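Local coordinates for protein FAD-binding oxidoreductase (Gulosibacter chungangensis, PDB 7PBG) that oxidises 4-ethylphenol with the help of a covalently bound FAD cofactor, a dehydrogenation of the alkyl side chain that can lead to 4-vinylphenol, at residues 79-84 with 512-517; 400-405 with 436-441; 170-175 with 234-239. All coordinates share one frame; numbering follows the deposited sequence.

Interaction 1. Residues 79-84 with 512-517; sequences IPLHAF and GILNPG. With FAD (flavin-adenine dinucleotide), chain C.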
loop_
_atom_site.group_PDB
_atom_site.type_symbol
_atom_site.label_atom_id
_atom_site.label_comp_id
_atom_site.label_asym_id
_atom_site.label_seq_id
_atom_site.Cartn_x
_atom_site.Cartn_y
_atom_site.Cartn_z
ATOM N N ILE A 79 17.151 -27.653 7.394
ATOM C CA ILE A 79 15.784 -28.214 7.302
ATOM C C ILE A 79 14.821 -27.114 6.896
ATOM O O ILE A 79 14.761 -26.106 7.597
ATOM C CB ILE A 79 15.405 -28.902 8.621
ATOM C CG1 ILE A 79 16.242 -30.185 8.800
ATOM C CG2 ILE A 79 13.910 -29.142 8.653
ATOM C CD1 ILE A 79 16.051 -30.844 10.136
ATOM N N PRO A 80 14.123 -27.268 5.746
ATOM C CA PRO A 80 13.117 -26.299 5.313
ATOM C C PRO A 80 11.900 -26.258 6.243
ATOM O O PRO A 80 11.507 -27.290 6.852
ATOM C CB PRO A 80 12.778 -26.724 3.890
ATOM C CG PRO A 80 13.065 -28.200 3.863
ATOM C CD PRO A 80 14.239 -28.396 4.798
ATOM N N LEU A 81 11.373 -25.033 6.402
ATOM C CA LEU A 81 10.227 -24.723 7.290
ATOM C C LEU A 81 9.113 -24.144 6.415
ATOM O O LEU A 81 9.395 -23.401 5.457
ATOM C CB LEU A 81 10.631 -23.671 8.335
ATOM C CG LEU A 81 11.753 -24.025 9.305
ATOM C CD1 LEU A 81 12.007 -22.869 10.259
ATOM C CD2 LEU A 81 11.414 -25.304 10.075
ATOM N N HIS A 82 7.878 -24.405 6.791
ATOM C CA HIS A 82 6.690 -23.707 6.225
ATOM C C HIS A 82 5.885 -23.281 7.416
ATOM O O HIS A 82 5.426 -24.176 8.204
ATOM C CB HIS A 82 5.918 -24.585 5.236
ATOM C CG HIS A 82 4.640 -23.966 4.770
ATOM N ND1 HIS A 82 4.570 -22.608 4.392
ATOM C CD2 HIS A 82 3.413 -24.502 4.590
ATOM C CE1 HIS A 82 3.348 -22.357 3.986
ATOM N NE2 HIS A 82 2.592 -23.512 4.127
ATOM N N ALA A 83 5.781 -21.970 7.595
ATOM C CA ALA A 83 5.049 -21.347 8.700
ATOM C C ALA A 83 3.730 -20.779 8.166
ATOM O O ALA A 83 3.688 -20.143 7.088
ATOM C CB ALA A 83 5.898 -20.273 9.301
ATOM N N PHE A 84 2.684 -20.954 8.932
ATOM C CA PHE A 84 1.361 -20.418 8.561
ATOM C C PHE A 84 0.620 -20.146 9.846
ATOM O O PHE A 84 1.020 -20.593 10.923
ATOM C CB PHE A 84 0.611 -21.418 7.666
ATOM C CG PHE A 84 0.612 -22.849 8.136
ATOM C CD1 PHE A 84 -0.279 -23.319 9.105
ATOM C CD2 PHE A 84 1.570 -23.724 7.660
ATOM C CE1 PHE A 84 -0.217 -24.631 9.545
ATOM C CE2 PHE A 84 1.628 -25.030 8.115
ATOM C CZ PHE A 84 0.735 -25.487 9.045
ATOM N N GLY A 512 18.427 -20.600 2.815
ATOM C CA GLY A 512 17.274 -21.043 2.008
ATOM C C GLY A 512 16.373 -22.012 2.781
ATOM O O GLY A 512 15.927 -22.999 2.208
ATOM N N ILE A 513 16.054 -21.681 4.029
ATOM C CA ILE A 513 15.266 -22.503 4.971
ATOM C C ILE A 513 13.775 -22.257 4.759
ATOM O O ILE A 513 13.015 -23.199 4.986
ATOM C CB ILE A 513 15.664 -22.158 6.417
ATOM C CG1 ILE A 513 17.107 -22.558 6.685
ATOM C CG2 ILE A 513 14.700 -22.765 7.410
ATOM C CD1 ILE A 513 17.423 -23.920 6.201
ATOM N N LEU A 514 13.353 -21.028 4.480
ATOM C CA LEU A 514 11.887 -20.760 4.469
ATOM C C LEU A 514 11.233 -21.219 3.165
ATOM O O LEU A 514 11.620 -20.686 2.082
ATOM C CB LEU A 514 11.626 -19.285 4.741
ATOM C CG LEU A 514 12.112 -18.785 6.093
ATOM C CD1 LEU A 514 11.575 -17.372 6.341
ATOM C CD2 LEU A 514 11.651 -19.685 7.251
ATOM N N ASN A 515 10.280 -22.161 3.300
ATOM C CA ASN A 515 9.325 -22.693 2.288
ATOM C C ASN A 515 9.845 -22.435 0.886
ATOM O O ASN A 515 9.349 -21.614 0.155
ATOM C CB ASN A 515 7.907 -22.101 2.404
ATOM C CG ASN A 515 6.811 -22.920 1.742
ATOM O OD1 ASN A 515 6.946 -24.129 1.514
ATOM N ND2 ASN A 515 5.684 -22.260 1.437
ATOM N N PRO A 516 10.898 -23.157 0.494
ATOM C CA PRO A 516 11.510 -22.927 -0.801
ATOM C C PRO A 516 10.498 -23.111 -1.945
ATOM O O PRO A 516 9.762 -24.070 -1.953
ATOM C CB PRO A 516 12.638 -23.963 -0.784
ATOM C CG PRO A 516 12.939 -24.213 0.648
ATOM C CD PRO A 516 11.584 -24.160 1.307
ATOM N N GLY A 517 10.558 -22.243 -2.942
ATOM C CA GLY A 517 9.694 -22.323 -4.122
ATOM C C GLY A 517 8.392 -21.557 -3.984
ATOM O O GLY A 517 7.643 -21.521 -4.967
HETATM P PA FAD C . -2.886 -19.466 6.227
HETATM O O1A FAD C . -3.080 -20.791 5.566
HETATM O O2A FAD C . -2.538 -19.436 7.695
HETATM O O5B FAD C . -1.756 -18.702 5.452
HETATM C C5B FAD C . -1.711 -18.665 4.033
HETATM C C4B FAD C . -0.267 -18.502 3.624
HETATM O O4B FAD C . 0.254 -17.221 4.085
HETATM C C3B FAD C . 0.718 -19.531 4.201
HETATM O O3B FAD C . 0.712 -20.737 3.442
HETATM C C2B FAD C . 2.041 -18.750 4.212
HETATM O O2B FAD C . 2.611 -18.779 2.917
HETATM C C1B FAD C . 1.566 -17.355 4.605
HETATM N N9A FAD C . 1.519 -17.113 6.023
HETATM C C8A FAD C . 0.411 -17.173 6.808
HETATM N N7A FAD C . 0.671 -16.882 8.049
HETATM C C5A FAD C . 2.030 -16.680 8.096
HETATM C C6A FAD C . 2.886 -16.291 9.131
HETATM N N6A FAD C . 2.478 -16.131 10.397
HETATM N N1A FAD C . 4.197 -16.159 8.827
HETATM C C2A FAD C . 4.591 -16.330 7.539
HETATM N N3A FAD C . 3.865 -16.660 6.479
HETATM C C4A FAD C . 2.574 -16.824 6.834
HETATM N N1 FAD C . -9.768 -16.143 0.113
HETATM C C2 FAD C . -9.937 -14.834 0.164
HETATM O O2 FAD C . -8.962 -14.062 0.355
HETATM N N3 FAD C . -11.163 -14.280 0.101
HETATM C C4 FAD C . -12.294 -15.015 -0.108
HETATM O O4 FAD C . -13.408 -14.457 -0.085
HETATM C C4X FAD C . -12.162 -16.387 -0.216
HETATM N N5 FAD C . -13.242 -17.088 -0.433
HETATM C C5X FAD C . -13.082 -18.450 -0.522
HETATM C C6 FAD C . -14.230 -19.227 -0.730
HETATM C C7 FAD C . -14.175 -20.607 -0.777
HETATM C C7M FAD C . -15.447 -21.402 -0.986
HETATM C C8 FAD C . -12.925 -21.236 -0.597
HETATM C C8M FAD C . -12.815 -22.730 -0.641
HETATM C C9 FAD C . -11.783 -20.481 -0.427
HETATM C C9A FAD C . -11.825 -19.075 -0.367
HETATM N N10 FAD C . -10.701 -18.286 -0.137
HETATM C C10 FAD C . -10.837 -16.909 -0.041
HETATM C "C1'" FAD C . -9.363 -18.878 0.119
HETATM C "C2'" FAD C . -9.093 -19.159 1.606
HETATM O "O2'" FAD C . -10.266 -19.763 2.251
HETATM C "C3'" FAD C . -8.750 -17.919 2.459
HETATM O "O3'" FAD C . -7.856 -17.084 1.764
HETATM C "C4'" FAD C . -8.165 -18.211 3.847
HETATM O "O4'" FAD C . -8.399 -17.097 4.723
HETATM C "C5'" FAD C . -6.692 -18.506 3.766
HETATM O "O5'" FAD C . -6.274 -19.418 4.790
HETATM P P FAD C . -5.729 -18.899 6.198
HETATM O O1P FAD C . -5.849 -20.021 7.186
HETATM O O2P FAD C . -6.451 -17.621 6.485
HETATM O O3P FAD C . -4.187 -18.574 5.928
#
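Leu81 and Leu514 are bridged through their backbones by two hydrogen bonds, Leu81 N to Ile513 O at 2.8 Å and Asn515 N to Leu81 O at 2.6 Å, so the loop 512-517 docks on the start of strand 81-84 by a single beta bridge. The same carbonyl, Ile513 O, also takes a CA-H...O contact from Pro80. Beside this bridge Leu81 and Ile513 run side by side, and Leu81 CG rests 3.7 Å from Ile513 CG2. With CG anti to the backbone N (chi1 -160°), Asn515 swings its amide alongside the His82 ring, the two planes 28° apart. Asn515 ND2 lies 3.2 Å from His82 ND1, but the angle is too poor for a hydrogen bond; the amide is anchored instead through OD1, which accepts from Met98 N. In its own plane the His82 edge meets the FAD ribose, CE1 being 3.1 Å from O3B, while Phe84 CD2 lies above one ring face, toward the rim. Were His82 replaced by alanine, the Asn515 amide would probably lose its flat neighbour and a gap would open beside the ribose. Pro80 CB packs on Pro516 CD at 3.8 Å. Strand 103-106 bonds to strand 81-84 in the small mixed sheet of the FAD-binding domain, and helix 64-77 closes over Leu81 and Ile513, touching them through Ala74.

Interaction 2. Residues 400-405 with 436-441; sequences PVSAPS and REMHHI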
loop_
_atom_site.group_PDB
_atom_site.type_symbol
_atom_site.label_atom_id
_atom_site.label_comp_id
_atom_site.label_asym_id
_atom_site.label_seq_id
_atom_site.Cartn_x
_atom_site.Cartn_y
_atom_site.Cartn_z
ATOM N N PRO A 400 -7.428 -14.914 -12.539
ATOM C CA PRO A 400 -6.665 -13.867 -13.188
ATOM C C PRO A 400 -7.240 -12.464 -13.019
ATOM O O PRO A 400 -8.434 -12.266 -12.927
ATOM C CB PRO A 400 -6.712 -14.234 -14.660
ATOM C CG PRO A 400 -8.019 -14.981 -14.814
ATOM C CD PRO A 400 -8.168 -15.750 -13.498
ATOM N N VAL A 401 -6.342 -11.503 -13.200
ATOM C CA VAL A 401 -6.677 -10.075 -13.095
ATOM C C VAL A 401 -6.475 -9.475 -14.488
ATOM O O VAL A 401 -5.561 -9.879 -15.204
ATOM C CB VAL A 401 -5.849 -9.368 -12.012
ATOM C CG1 VAL A 401 -4.353 -9.463 -12.218
ATOM C CG2 VAL A 401 -6.310 -7.929 -11.813
ATOM N N SER A 402 -7.326 -8.527 -14.843
ATOM C CA SER A 402 -7.292 -7.904 -16.184
ATOM C C SER A 402 -7.878 -6.488 -16.138
ATOM O O SER A 402 -8.312 -6.076 -15.084
ATOM C CB SER A 402 -8.039 -8.766 -17.133
ATOM O OG SER A 402 -9.384 -8.849 -16.726
ATOM N N ALA A 403 -7.926 -5.782 -17.268
ATOM C CA ALA A 403 -8.648 -4.491 -17.316
ATOM C C ALA A 403 -10.155 -4.719 -17.394
ATOM O O ALA A 403 -10.664 -5.623 -18.078
ATOM C CB ALA A 403 -8.125 -3.657 -18.471
ATOM N N PRO A 404 -10.953 -3.870 -16.705
ATOM C CA PRO A 404 -12.400 -3.953 -16.816
ATOM C C PRO A 404 -12.898 -3.817 -18.249
ATOM O O PRO A 404 -12.525 -2.874 -19.008
ATOM C CB PRO A 404 -12.887 -2.807 -15.957
ATOM C CG PRO A 404 -11.812 -2.700 -14.903
ATOM C CD PRO A 404 -10.539 -2.879 -15.704
ATOM N N SER A 405 -13.760 -4.759 -18.592
ATOM C CA SER A 405 -14.241 -4.942 -19.971
ATOM C C SER A 405 -15.364 -5.952 -19.928
ATOM O O SER A 405 -15.099 -7.093 -19.556
ATOM C CB SER A 405 -13.157 -5.403 -20.910
ATOM O OG SER A 405 -13.744 -5.849 -22.139
ATOM N N ARG A 436 -10.218 -0.319 -10.126
ATOM C CA ARG A 436 -9.856 -0.116 -11.553
ATOM C C ARG A 436 -9.485 -1.428 -12.223
ATOM O O ARG A 436 -9.269 -1.397 -13.434
ATOM C CB ARG A 436 -8.643 0.808 -11.693
ATOM C CG ARG A 436 -8.874 2.210 -11.156
ATOM C CD ARG A 436 -7.577 3.001 -11.016
ATOM N NE ARG A 436 -7.868 4.405 -10.851
ATOM C CZ ARG A 436 -8.247 5.003 -9.739
ATOM N NH1 ARG A 436 -8.385 4.338 -8.612
ATOM N NH2 ARG A 436 -8.512 6.298 -9.752
ATOM N N GLU A 437 -9.521 -2.526 -11.494
ATOM C CA GLU A 437 -9.052 -3.816 -12.050
ATOM C C GLU A 437 -10.211 -4.779 -12.035
ATOM O O GLU A 437 -11.105 -4.627 -11.168
ATOM C CB GLU A 437 -7.819 -4.312 -11.295
ATOM C CG GLU A 437 -8.072 -5.114 -10.035
ATOM C CD GLU A 437 -8.650 -4.443 -8.816
ATOM O OE1 GLU A 437 -9.134 -3.288 -8.925
ATOM O OE2 GLU A 437 -8.728 -5.127 -7.777
ATOM N N MET A 438 -10.153 -5.767 -12.935
ATOM C CA MET A 438 -11.194 -6.816 -12.983
ATOM C C MET A 438 -10.542 -8.144 -12.609
ATOM O O MET A 438 -9.529 -8.537 -13.174
ATOM C CB MET A 438 -11.868 -6.899 -14.361
ATOM C CG MET A 438 -13.098 -7.855 -14.401
ATOM S SD MET A 438 -13.912 -7.679 -15.997
ATOM C CE MET A 438 -12.729 -8.537 -17.045
ATOM N N HIS A 439 -11.163 -8.834 -11.652
ATOM C CA HIS A 439 -10.886 -10.237 -11.334
ATOM C C HIS A 439 -11.933 -11.165 -11.940
ATOM O O HIS A 439 -13.158 -10.879 -11.894
ATOM C CB HIS A 439 -10.882 -10.421 -9.809
ATOM C CG HIS A 439 -9.967 -9.493 -9.111
ATOM N ND1 HIS A 439 -8.678 -9.865 -8.754
ATOM C CD2 HIS A 439 -10.127 -8.219 -8.696
ATOM C CE1 HIS A 439 -8.087 -8.862 -8.133
ATOM N NE2 HIS A 439 -8.958 -7.848 -8.088
ATOM N N HIS A 440 -11.439 -12.266 -12.464
ATOM C CA HIS A 440 -12.219 -13.462 -12.827
ATOM C C HIS A 440 -11.865 -14.522 -11.809
ATOM O O HIS A 440 -10.710 -14.951 -11.772
ATOM C CB HIS A 440 -11.966 -13.871 -14.268
ATOM C CG HIS A 440 -12.496 -15.212 -14.604
ATOM N ND1 HIS A 440 -11.956 -15.958 -15.615
ATOM C CD2 HIS A 440 -13.530 -15.921 -14.092
ATOM C CE1 HIS A 440 -12.616 -17.108 -15.714
ATOM N NE2 HIS A 440 -13.610 -17.091 -14.793
ATOM N N ILE A 441 -12.794 -14.896 -10.946
ATOM C CA ILE A 441 -12.548 -16.017 -10.002
ATOM C C ILE A 441 -13.223 -17.283 -10.551
ATOM O O ILE A 441 -14.441 -17.322 -10.688
ATOM C CB ILE A 441 -13.077 -15.694 -8.602
ATOM C CG1 ILE A 441 -12.623 -14.315 -8.084
ATOM C CG2 ILE A 441 -12.710 -16.839 -7.695
ATOM C CD1 ILE A 441 -11.166 -13.998 -8.294
HETATM O O HOH W 1 -9.641 -11.124 -15.374
#
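Met438 leaves its strand with CG anti to the backbone N (chi1 -172°) and bends at its last torsion (chi3 73°), which brings CE to 3.4 Å from Ser402 OG and also against the carbonyls of Ala403 and Ser405. In Val401 it is CG2 that stands anti to the backbone N, and this methyl touches Glu437 CG at 3.8 Å and sits over one face of the His439 ring, toward its rim. The segments belong to neighbouring strands, 393-402 and 438-447, of the large antiparallel sheet, consistent with the substrate (cap) domain of this flavoprotein family: Val401 and His439 form a non-hydrogen-bonded pair, Ser402 and Met438 a hydrogen-bonded one. Ser402 N gives to Met438 O and Met438 N to Ser402 O, each at 2.8 Å, and His440 N donates almost straight to Pro400 O. A water joins Pro400 O to Ser402 OG, 2.7 Å from the hydroxyl. His439 NE2 donates to Glu437 OE2 over 2.7 Å, meeting the carboxylate on its anti side and 30° out of its plane. His439 also meets Tyr208 of the second subunit edge-to-face, and Arg436 NE donates to Ala122 O of that subunit.

Interaction 3. Residues 170-175 with 234-239; sequences TPYADH and QLMPTP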
loop_
_atom_site.group_PDB
_atom_site.type_symbol
_atom_site.label_atom_id
_atom_site.label_comp_id
_atom_site.label_asym_id
_atom_site.label_seq_id
_atom_site.Cartn_x
_atom_site.Cartn_y
_atom_site.Cartn_z
ATOM N N THR A 170 -16.125 -5.717 2.303
ATOM C CA THR A 170 -16.563 -4.382 2.791
ATOM C C THR A 170 -15.775 -3.304 2.057
ATOM O O THR A 170 -14.925 -3.590 1.221
ATOM C CB THR A 170 -16.537 -4.251 4.304
ATOM O OG1 THR A 170 -15.224 -3.880 4.732
ATOM C CG2 THR A 170 -17.012 -5.495 5.022
ATOM N N PRO A 171 -15.945 -2.002 2.376
ATOM C CA PRO A 171 -15.030 -1.009 1.801
ATOM C C PRO A 171 -13.568 -1.300 2.199
ATOM O O PRO A 171 -12.681 -0.887 1.479
ATOM C CB PRO A 171 -15.501 0.302 2.419
ATOM C CG PRO A 171 -16.962 0.061 2.652
ATOM C CD PRO A 171 -17.021 -1.376 3.156
ATOM N N TYR A 172 -13.355 -1.990 3.323
ATOM C CA TYR A 172 -11.998 -2.444 3.778
ATOM C C TYR A 172 -11.636 -3.810 3.181
ATOM O O TYR A 172 -10.810 -4.515 3.798
ATOM C CB TYR A 172 -11.905 -2.441 5.316
ATOM C CG TYR A 172 -11.588 -1.103 5.929
ATOM C CD1 TYR A 172 -12.220 0.067 5.513
ATOM C CD2 TYR A 172 -10.637 -0.987 6.917
ATOM C CE1 TYR A 172 -11.916 1.290 6.089
ATOM C CE2 TYR A 172 -10.310 0.233 7.488
ATOM C CZ TYR A 172 -10.986 1.369 7.101
ATOM O OH TYR A 172 -10.639 2.544 7.700
ATOM N N ALA A 173 -12.101 -4.145 1.974
ATOM C CA ALA A 173 -11.922 -5.487 1.359
ATOM C C ALA A 173 -10.442 -5.806 1.154
ATOM O O ALA A 173 -10.093 -7.001 1.093
ATOM C CB ALA A 173 -12.704 -5.562 0.065
ATOM N N ASP A 174 -9.612 -4.808 0.862
ATOM C CA ASP A 174 -8.180 -5.050 0.532
ATOM C C ASP A 174 -7.394 -5.156 1.841
ATOM O O ASP A 174 -6.924 -4.155 2.385
ATOM C CB ASP A 174 -7.606 -3.933 -0.349
ATOM C CG ASP A 174 -6.220 -4.226 -0.895
ATOM O OD1 ASP A 174 -5.589 -5.152 -0.414
ATOM O OD2 ASP A 174 -5.802 -3.575 -1.869
ATOM N N HIS A 175 -7.261 -6.369 2.327
ATOM C CA HIS A 175 -6.659 -6.676 3.631
ATOM C C HIS A 175 -5.245 -6.122 3.678
ATOM O O HIS A 175 -4.861 -5.580 4.704
ATOM C CB HIS A 175 -6.763 -8.179 3.878
ATOM C CG HIS A 175 -8.181 -8.635 3.977
ATOM N ND1 HIS A 175 -8.528 -9.962 3.975
ATOM C CD2 HIS A 175 -9.350 -7.935 4.041
ATOM C CE1 HIS A 175 -9.828 -10.057 4.112
ATOM N NE2 HIS A 175 -10.369 -8.824 4.151
ATOM N N GLN A 234 -6.094 -2.439 10.639
ATOM C CA GLN A 234 -6.992 -1.252 10.815
ATOM C C GLN A 234 -8.436 -1.672 10.479
ATOM O O GLN A 234 -8.621 -2.520 9.596
ATOM C CB GLN A 234 -6.441 -0.122 9.956
ATOM C CG GLN A 234 -5.067 0.278 10.424
ATOM C CD GLN A 234 -4.394 1.305 9.573
ATOM O OE1 GLN A 234 -4.819 1.579 8.453
ATOM N NE2 GLN A 234 -3.365 1.889 10.143
ATOM N N LEU A 235 -9.416 -1.151 11.215
ATOM C CA LEU A 235 -10.805 -1.612 11.188
ATOM C C LEU A 235 -11.713 -0.443 10.869
ATOM O O LEU A 235 -11.574 0.615 11.455
ATOM C CB LEU A 235 -11.213 -2.208 12.557
ATOM C CG LEU A 235 -10.408 -3.398 13.056
ATOM C CD1 LEU A 235 -11.002 -3.951 14.380
ATOM C CD2 LEU A 235 -10.353 -4.490 11.994
ATOM N N MET A 236 -12.633 -0.692 9.977
ATOM C CA MET A 236 -13.573 0.359 9.552
ATOM C C MET A 236 -14.401 0.758 10.748
ATOM O O MET A 236 -15.039 -0.080 11.420
ATOM C CB MET A 236 -14.455 -0.121 8.394
ATOM C CG MET A 236 -15.355 0.961 7.854
ATOM S SD MET A 236 -16.114 0.330 6.335
ATOM C CE MET A 236 -17.738 1.079 6.406
ATOM N N PRO A 237 -14.529 2.072 11.040
ATOM C CA PRO A 237 -15.540 2.501 11.996
ATOM C C PRO A 237 -16.951 2.134 11.518
ATOM O O PRO A 237 -17.255 2.284 10.351
ATOM C CB PRO A 237 -15.346 4.036 12.013
ATOM C CG PRO A 237 -13.920 4.234 11.606
ATOM C CD PRO A 237 -13.711 3.182 10.544
ATOM N N THR A 238 -17.776 1.640 12.424
ATOM C CA THR A 238 -19.148 1.232 12.120
ATOM C C THR A 238 -19.946 2.462 11.705
ATOM O O THR A 238 -20.052 3.418 12.456
ATOM C CB THR A 238 -19.786 0.530 13.338
ATOM O OG1 THR A 238 -18.975 -0.576 13.741
ATOM C CG2 THR A 238 -21.196 0.074 13.058
ATOM N N PRO A 239 -20.566 2.431 10.507
ATOM C CA PRO A 239 -21.383 3.534 10.009
ATOM C C PRO A 239 -22.761 3.498 10.648
ATOM O O PRO A 239 -23.121 2.555 11.308
ATOM C CB PRO A 239 -21.467 3.302 8.496
ATOM C CG PRO A 239 -21.323 1.798 8.359
ATOM C CD PRO A 239 -20.502 1.320 9.547
#
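Tyr172 and Met236 carry this contact: Met236 CB lies over the tyrosine ring, 3.7 Å from its centroid and only 14° off the normal, a CH-pi contact. Met236 N sits over a face as well, 3.5 Å from Tyr172 CE2, whereas Gln234 O comes up at the ring edge, near the plane, 3.7 Å from CD2. Further along the methionine, SD stands 4.8 Å from the ring centroid, 47° off the normal, an oblique Met-aromatic approach. That sulfur is also pressed against Pro171, whose CD is 3.7 Å away, and the two side chains cross at about a right angle. Because Met236 CG is anti to the backbone N (chi1 -175°), the chain extends past the ring and carries SD on to the proline. Pro171 and Tyr172 are the central residues of a type I beta turn from Thr170 to Ala173, just after the FAD-binding Val167 and Tyr169. An ST turn stiffens it: Tyr172 N donates to Thr170 OG1 at 3.0 Å, and that hydroxyl is tied in turn to Asp149. Trp178 stacks on the Tyr172 ring, and Tyr325 of strand 318-326 touches both Pro171 and Met236. Gln234 NE2 is held by His206 O, while at the far end of the tyrosine the hydroxyl bonds to Arg436 NH2 of the second subunit. No hydrogen bond joins the two segments, so the turn is held against the end of strand 226-237 of an antiparallel sheet by dispersion and CH-pi contacts, and the polar tip of Tyr172 is spent on the dimer interface.

In the fold
Interaction 1 is wholly buried and touches no other subunit; it ties the FAD-binding domain to a loop near the C-terminus beside the cofactor ribose. Interaction 2 is also largely buried but depends on regular antiparallel pairing within one sheet, where interaction 1 has a single bridge. Partly buried, interaction 3 has no hydrogen bond between its segments and relies on a ring, a thioether and a proline. Interactions 2 and 3 share no strand, and their nearest atoms are about 7 Å apart within one chain, yet both reach the second subunit: Arg436 of 400-405 with 436-441 in one copy meets Tyr172 of 170-175 with 234-239 in the other.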